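Local coordinates for protein cytolethal distending toxin subunit B (Escherichia coli, PDB 2F1N) that nicks DNA as the endonuclease subunit of a tripartite bacterial toxin, very probably damaging the DNA of intoxicated cells and thereby arresting them at G2/M, at residues Q40-S43 and A47-I50; A117-V122 and P173-L178; D192-M195 and V201-A204. All blocks are in the same frame, centred on the assembly; numbering follows the deposited sequence.

Contact 1: residues Q40-S43 and A47-I50; sequences QLIS and AVDI
Val-48 N donates a nearly straight hydrogen bond to Leu-41 O, 2.9 Å long with 174° at the hydrogen, and it arrives in the carbonyl plane. The same oxygen also receives a CA-H...O contact from Ala-47 CA at 3.6 Å. The methyl of Ala-47 lies against the peptide between Ile-42 and Ser-43, its CB 3.5 Å from both Ile-42 C and Ser-43 N. Beyond it Ile-42 and Val-48 cross at about a right angle and meet through their CG2 methyls, 4.1 Å apart. Val-48 chi1 of -47° sets CG2 between the backbone N and the carbonyl carbon, where it also lies 3.6 Å from Leu-41 O. A water donates to Ile-42 O at 2.6 Å and to Val-48 O at 2.8 Å, tying together two carbonyls that cannot bond each other. Further out, Ser-43 OG bonds Arg-39 O one turn back, Leu-41 rests on Val-242 and Tyr-243, and Val-48 touches Ala-19 of strand 18-25. Helix 31-42 thus passes into strand 50-56 through a tight connection in which one direct bond and one water bridge supply partners for main-chain carbonyls in a largely apolar setting.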
# COMPACT_ATOMS: atom_id res chain seq x y z
N GLN A 40 9.47 1.93 13.33
CA GLN A 40 8.51 1.77 14.43
C GLN A 40 7.20 1.12 14.03
O GLN A 40 6.67 0.30 14.78
CB GLN A 40 8.29 3.12 15.15
CG GLN A 40 9.47 3.53 16.16
CD GLN A 40 10.81 2.75 16.03
OE1 GLN A 40 11.86 3.34 15.66
NE2 GLN A 40 10.79 1.45 16.36
N LEU A 41 6.69 1.44 12.84
CA LEU A 41 5.47 0.79 12.35
C LEU A 41 5.59 -0.71 12.10
O LEU A 41 4.60 -1.45 12.33
CB LEU A 41 4.98 1.47 11.07
CG LEU A 41 4.15 2.74 11.11
CD1 LEU A 41 2.81 2.63 11.86
CD2 LEU A 41 4.96 3.75 11.77
N ILE A 42 6.78 -1.15 11.63
CA ILE A 42 7.02 -2.55 11.23
C ILE A 42 7.78 -3.44 12.24
O ILE A 42 8.13 -4.60 11.92
CB ILE A 42 7.72 -2.61 9.84
CG1 ILE A 42 9.15 -2.01 9.92
CG2 ILE A 42 6.83 -1.90 8.79
CD1 ILE A 42 10.04 -2.45 8.83
N SER A 43 7.99 -2.91 13.43
CA SER A 43 8.70 -3.70 14.45
C SER A 43 8.09 -3.43 15.82
O SER A 43 7.21 -2.58 15.94
CB SER A 43 10.23 -3.46 14.40
OG SER A 43 10.61 -2.11 14.46
N ALA A 47 3.69 -4.62 15.65
CA ALA A 47 4.23 -4.42 14.30
C ALA A 47 3.22 -4.75 13.25
O ALA A 47 2.51 -5.75 13.36
CB ALA A 47 5.46 -5.28 14.08
N VAL A 48 3.15 -3.93 12.21
CA VAL A 48 2.35 -4.38 11.06
C VAL A 48 3.17 -5.32 10.17
O VAL A 48 4.39 -5.20 10.13
CB VAL A 48 1.76 -3.21 10.26
CG1 VAL A 48 1.09 -2.19 11.23
CG2 VAL A 48 2.79 -2.54 9.40
N ASP A 49 2.48 -6.26 9.50
CA ASP A 49 3.09 -7.23 8.58
C ASP A 49 3.40 -6.60 7.22
O ASP A 49 4.43 -6.92 6.61
CB ASP A 49 2.11 -8.38 8.39
CG ASP A 49 1.76 -9.04 9.71
OD1 ASP A 49 2.73 -9.41 10.45
OD2 ASP A 49 0.57 -9.20 10.12
N ILE A 50 2.50 -5.74 6.75
CA ILE A 50 2.68 -5.11 5.44
C ILE A 50 2.40 -3.63 5.62
O ILE A 50 1.39 -3.25 6.20
CB ILE A 50 1.75 -5.73 4.39
CG1 ILE A 50 2.25 -7.16 4.10
CG2 ILE A 50 1.84 -4.95 3.06
CD1 ILE A 50 1.27 -8.06 3.55
O HOH W 1 6.92 -6.33 10.35

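Contact 2: residues A117-V122 and P173-L178; sequences ADEVFV and PVHQAL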
# COMPACT_ATOMS: atom_id res chain seq x y z
N ALA A 117 8.09 -11.46 -0.72
CA ALA A 117 6.96 -11.57 -1.64
C ALA A 117 7.08 -12.86 -2.44
O ALA A 117 8.16 -13.17 -2.96
CB ALA A 117 6.99 -10.38 -2.64
N ASP A 118 6.00 -13.63 -2.54
CA ASP A 118 6.00 -14.76 -3.49
C ASP A 118 6.01 -14.33 -4.94
O ASP A 118 6.55 -15.02 -5.82
CB ASP A 118 4.81 -15.70 -3.20
CG ASP A 118 4.89 -16.28 -1.79
OD1 ASP A 118 6.02 -16.58 -1.33
OD2 ASP A 118 3.91 -16.46 -1.06
N GLU A 119 5.36 -13.20 -5.19
CA GLU A 119 5.24 -12.67 -6.54
C GLU A 119 5.15 -11.14 -6.41
O GLU A 119 4.65 -10.62 -5.41
CB GLU A 119 3.98 -13.27 -7.23
CG GLU A 119 3.84 -13.06 -8.72
CD GLU A 119 2.70 -13.87 -9.33
OE1 GLU A 119 1.81 -14.41 -8.60
OE2 GLU A 119 2.72 -13.95 -10.55
N VAL A 120 5.68 -10.45 -7.40
CA VAL A 120 5.57 -8.98 -7.44
C VAL A 120 4.77 -8.54 -8.65
O VAL A 120 5.06 -9.00 -9.77
CB VAL A 120 6.95 -8.33 -7.47
CG1 VAL A 120 6.79 -6.74 -7.33
CG2 VAL A 120 7.80 -8.91 -6.36
N PHE A 121 3.82 -7.64 -8.43
CA PHE A 121 2.95 -7.08 -9.50
C PHE A 121 3.28 -5.60 -9.75
O PHE A 121 3.40 -4.83 -8.81
CB PHE A 121 1.47 -7.18 -9.16
CG PHE A 121 1.01 -8.57 -8.84
CD1 PHE A 121 1.24 -9.61 -9.72
CD2 PHE A 121 0.41 -8.84 -7.62
CE1 PHE A 121 0.82 -10.93 -9.40
CE2 PHE A 121 0.03 -10.15 -7.30
CZ PHE A 121 0.21 -11.17 -8.19
N VAL A 122 3.40 -5.22 -11.02
CA VAL A 122 3.62 -3.85 -11.40
C VAL A 122 2.62 -3.54 -12.51
O VAL A 122 2.73 -4.09 -13.62
CB VAL A 122 5.01 -3.63 -11.99
CG1 VAL A 122 5.22 -2.12 -12.05
CG2 VAL A 122 6.09 -4.32 -11.13
N PRO A 173 -6.88 -20.05 -12.58
CA PRO A 173 -8.03 -19.83 -11.71
C PRO A 173 -7.66 -19.50 -10.26
O PRO A 173 -8.37 -18.74 -9.60
CB PRO A 173 -8.78 -21.19 -11.80
CG PRO A 173 -8.33 -21.74 -13.13
CD PRO A 173 -6.90 -21.38 -13.22
N VAL A 174 -6.54 -20.02 -9.77
CA VAL A 174 -6.11 -19.68 -8.41
C VAL A 174 -5.69 -18.18 -8.33
O VAL A 174 -6.03 -17.51 -7.35
CB VAL A 174 -4.95 -20.59 -7.93
CG1 VAL A 174 -4.36 -20.07 -6.59
CG2 VAL A 174 -5.47 -22.08 -7.79
N HIS A 175 -5.07 -17.66 -9.38
CA HIS A 175 -4.81 -16.21 -9.40
C HIS A 175 -6.09 -15.37 -9.55
O HIS A 175 -6.19 -14.26 -9.02
CB HIS A 175 -3.84 -15.83 -10.52
CG HIS A 175 -2.41 -16.02 -10.15
ND1 HIS A 175 -1.85 -17.27 -9.98
CD2 HIS A 175 -1.41 -15.13 -9.94
CE1 HIS A 175 -0.58 -17.14 -9.65
NE2 HIS A 175 -0.28 -15.86 -9.61
N GLN A 176 -7.07 -15.88 -10.29
CA GLN A 176 -8.31 -15.12 -10.45
C GLN A 176 -8.98 -14.90 -9.10
O GLN A 176 -9.64 -13.88 -8.90
CB GLN A 176 -9.32 -15.82 -11.41
CG GLN A 176 -8.88 -15.90 -12.89
CD GLN A 176 -9.70 -16.95 -13.66
OE1 GLN A 176 -10.90 -17.09 -13.42
NE2 GLN A 176 -9.05 -17.67 -14.59
N ALA A 177 -8.81 -15.85 -8.17
CA ALA A 177 -9.50 -15.81 -6.89
C ALA A 177 -8.67 -15.37 -5.72
O ALA A 177 -9.04 -15.60 -4.57
CB ALA A 177 -10.17 -17.25 -6.59
N LEU A 178 -7.54 -14.72 -5.97
CA LEU A 178 -6.74 -14.18 -4.87
C LEU A 178 -7.52 -13.09 -4.13
O LEU A 178 -8.34 -12.34 -4.71
CB LEU A 178 -5.42 -13.59 -5.44
CG LEU A 178 -4.40 -14.58 -6.06
CD1 LEU A 178 -3.24 -13.79 -6.78
CD2 LEU A 178 -3.81 -15.58 -5.00
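A single side-chain hydrogen bond joins two segments whose nearest CA atoms, of Glu-119 and His-175, are 11.0 Å apart. His-175 NE2 donates to Glu-119 OE1 at 2.7 Å, with 159° at the hydrogen. The two side chains reach for each other from opposite directions. Glu-119 is stretched out, CG anti to the backbone N (chi1 -168°) and the chain extended beyond it, which carries the carboxylate away from strand 119-123 toward the helix. The acceptor uses its syn lone pair, on the side of the other oxygen, and lies close to the imidazole plane, so the carboxylate meets the ring at its edge. The two flat groups are nevertheless turned 84° apart, and OE2, 3.7 Å from His-175 NE2, does not share in the bond.

Both partners have a second polar contact. Asp-172 OD2 hydrogen-bonds His-175 ND1, placing the imidazole between two carboxylates, an environment that may stabilise a positive charge on it, although Arg-137 partly offsets the charge of Glu-119. Glu-119 OE1 also forms a salt bridge with Arg-137 NE on the adjacent strand, so one oxygen serves both histidine and arginine, and Asp-118 and Glu-119 both face Arg-137 in a classic beta bulge at the start of the strand. Deeper in the fold, Phe-121 makes edge-to-face stacks with Phe-166 and Phe-167 of helix 156-168. The arrangement is a His-carboxylate hydrogen bond on the protein surface, joining the edge strand 119-123 of the six-stranded sheet to the short helix 173-176 that precedes strand 179-183, within a DNase I-like fold of two packed beta-sheets.

Contact 3: residues D192-M195 and V201-A204; sequences DLEM and VRRA
Glu-194 OE2 and Arg-202 NE form a salt bridge at 3.5 Å, the polar link between these two short helices. It is a long pairing without a hydrogen bond; the carboxylate approaches the guanidinium obliquely, and the two planes lie 74° apart. The side chains cross at about a right angle. Glu-194 has CG anti to its main-chain nitrogen (chi1 175°) and then bends at chi2, a course that swings the carboxylate over to the arginine. There OE2 also lies 3.8 Å from Arg-202 CG, against the aliphatic stem. Arg-202 bends in turn at chi3, and its CD meets the main-chain carbonyl of Glu-194, 3.4 Å from O. The stem thus runs past both the carboxylate oxygen OE2 and the main-chain O of Glu-194, which lie on the same side of it, and the Arg-202 side chain also touches Leu-197 in the intervening loop. On the inner side, Leu-193 packs on Ala-156 and Pro-157, and Val-201 on Tyr-164, all of helix 156-168. The contact is a long surface salt bridge between two consecutive short helices, 190-194 and 199-203, and Glu-194 and Arg-202 both belong to the nuclear localization signal of the toxin subunit.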
# COMPACT_ATOMS: atom_id res chain seq x y z
N ASP A 192 -16.95 8.91 -2.01
CA ASP A 192 -16.71 9.44 -3.33
C ASP A 192 -16.07 8.44 -4.28
O ASP A 192 -16.37 8.43 -5.45
CB ASP A 192 -15.84 10.70 -3.25
CG ASP A 192 -15.82 11.44 -4.53
OD1 ASP A 192 -16.89 11.98 -4.92
OD2 ASP A 192 -14.81 11.57 -5.24
N LEU A 193 -15.17 7.60 -3.76
CA LEU A 193 -14.66 6.50 -4.56
C LEU A 193 -15.77 5.44 -4.84
O LEU A 193 -15.94 5.03 -5.98
CB LEU A 193 -13.53 5.82 -3.79
CG LEU A 193 -12.90 4.60 -4.46
CD1 LEU A 193 -12.36 4.92 -5.90
CD2 LEU A 193 -11.77 4.13 -3.51
N GLU A 194 -16.51 5.03 -3.80
CA GLU A 194 -17.46 3.91 -3.92
C GLU A 194 -18.49 4.18 -5.01
O GLU A 194 -18.76 3.30 -5.85
CB GLU A 194 -18.15 3.65 -2.56
CG GLU A 194 -19.25 2.58 -2.60
CD GLU A 194 -18.72 1.17 -2.83
OE1 GLU A 194 -17.48 0.97 -2.85
OE2 GLU A 194 -19.56 0.24 -3.00
N MET A 195 -19.03 5.41 -5.03
CA MET A 195 -20.11 5.79 -5.96
C MET A 195 -19.67 5.91 -7.43
O MET A 195 -20.51 5.97 -8.34
CB MET A 195 -20.88 7.04 -5.51
CG MET A 195 -20.28 8.37 -6.00
SD MET A 195 -20.90 9.82 -5.11
CE MET A 195 -22.08 10.50 -6.15
N VAL A 201 -17.49 -4.06 -9.81
CA VAL A 201 -16.37 -3.83 -8.88
C VAL A 201 -16.90 -3.51 -7.48
O VAL A 201 -16.38 -3.99 -6.48
CB VAL A 201 -15.41 -2.73 -9.40
CG1 VAL A 201 -14.42 -2.35 -8.30
CG2 VAL A 201 -14.70 -3.23 -10.66
N ARG A 202 -17.97 -2.70 -7.41
CA ARG A 202 -18.67 -2.48 -6.13
C ARG A 202 -19.10 -3.76 -5.39
O ARG A 202 -18.95 -3.87 -4.17
CB ARG A 202 -19.89 -1.60 -6.36
CG ARG A 202 -19.52 -0.20 -6.77
CD ARG A 202 -20.70 0.72 -6.92
NE ARG A 202 -21.63 0.49 -5.83
CZ ARG A 202 -22.89 0.88 -5.85
NH1 ARG A 202 -23.35 1.55 -6.91
NH2 ARG A 202 -23.69 0.62 -4.81
N ARG A 203 -19.61 -4.73 -6.14
CA ARG A 203 -20.13 -5.96 -5.58
C ARG A 203 -19.00 -6.90 -5.25
O ARG A 203 -19.20 -7.90 -4.53
CB ARG A 203 -21.06 -6.66 -6.59
CG ARG A 203 -22.43 -5.97 -6.83
CD ARG A 203 -23.05 -5.28 -5.61
NE ARG A 203 -24.20 -4.43 -5.95
CZ ARG A 203 -24.37 -3.17 -5.54
NH1 ARG A 203 -23.46 -2.59 -4.75
NH2 ARG A 203 -25.44 -2.50 -5.93
N ALA A 204 -17.81 -6.59 -5.77
CA ALA A 204 -16.64 -7.45 -5.60
C ALA A 204 -15.59 -6.85 -4.65
O ALA A 204 -14.49 -7.40 -4.52
CB ALA A 204 -15.99 -7.74 -7.00

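Along the chain the three contacts follow in series, none nesting in or crossing another. Contact 1 closes a loop of three residues where helix 31-42 turns toward strand 50-56 of the eight-stranded sheet. Contact 2 closes a much longer excursion of 50 residues, including strands 133-138 and 141-147 and helix 156-168, and joins edge strand 119-123 of the six-stranded sheet to helix 173-176. Contact 3 closes a short connection, with five residues between its segments, from helix 190-194 to helix 199-203, which pack on helix 156-168 of that excursion. The centres of contacts 1 and 3 lie 29 Å apart, on opposite sides of the chain's centre; contact 2 is 23 Å from contact 1 and 22 Å from contact 3, centre to centre.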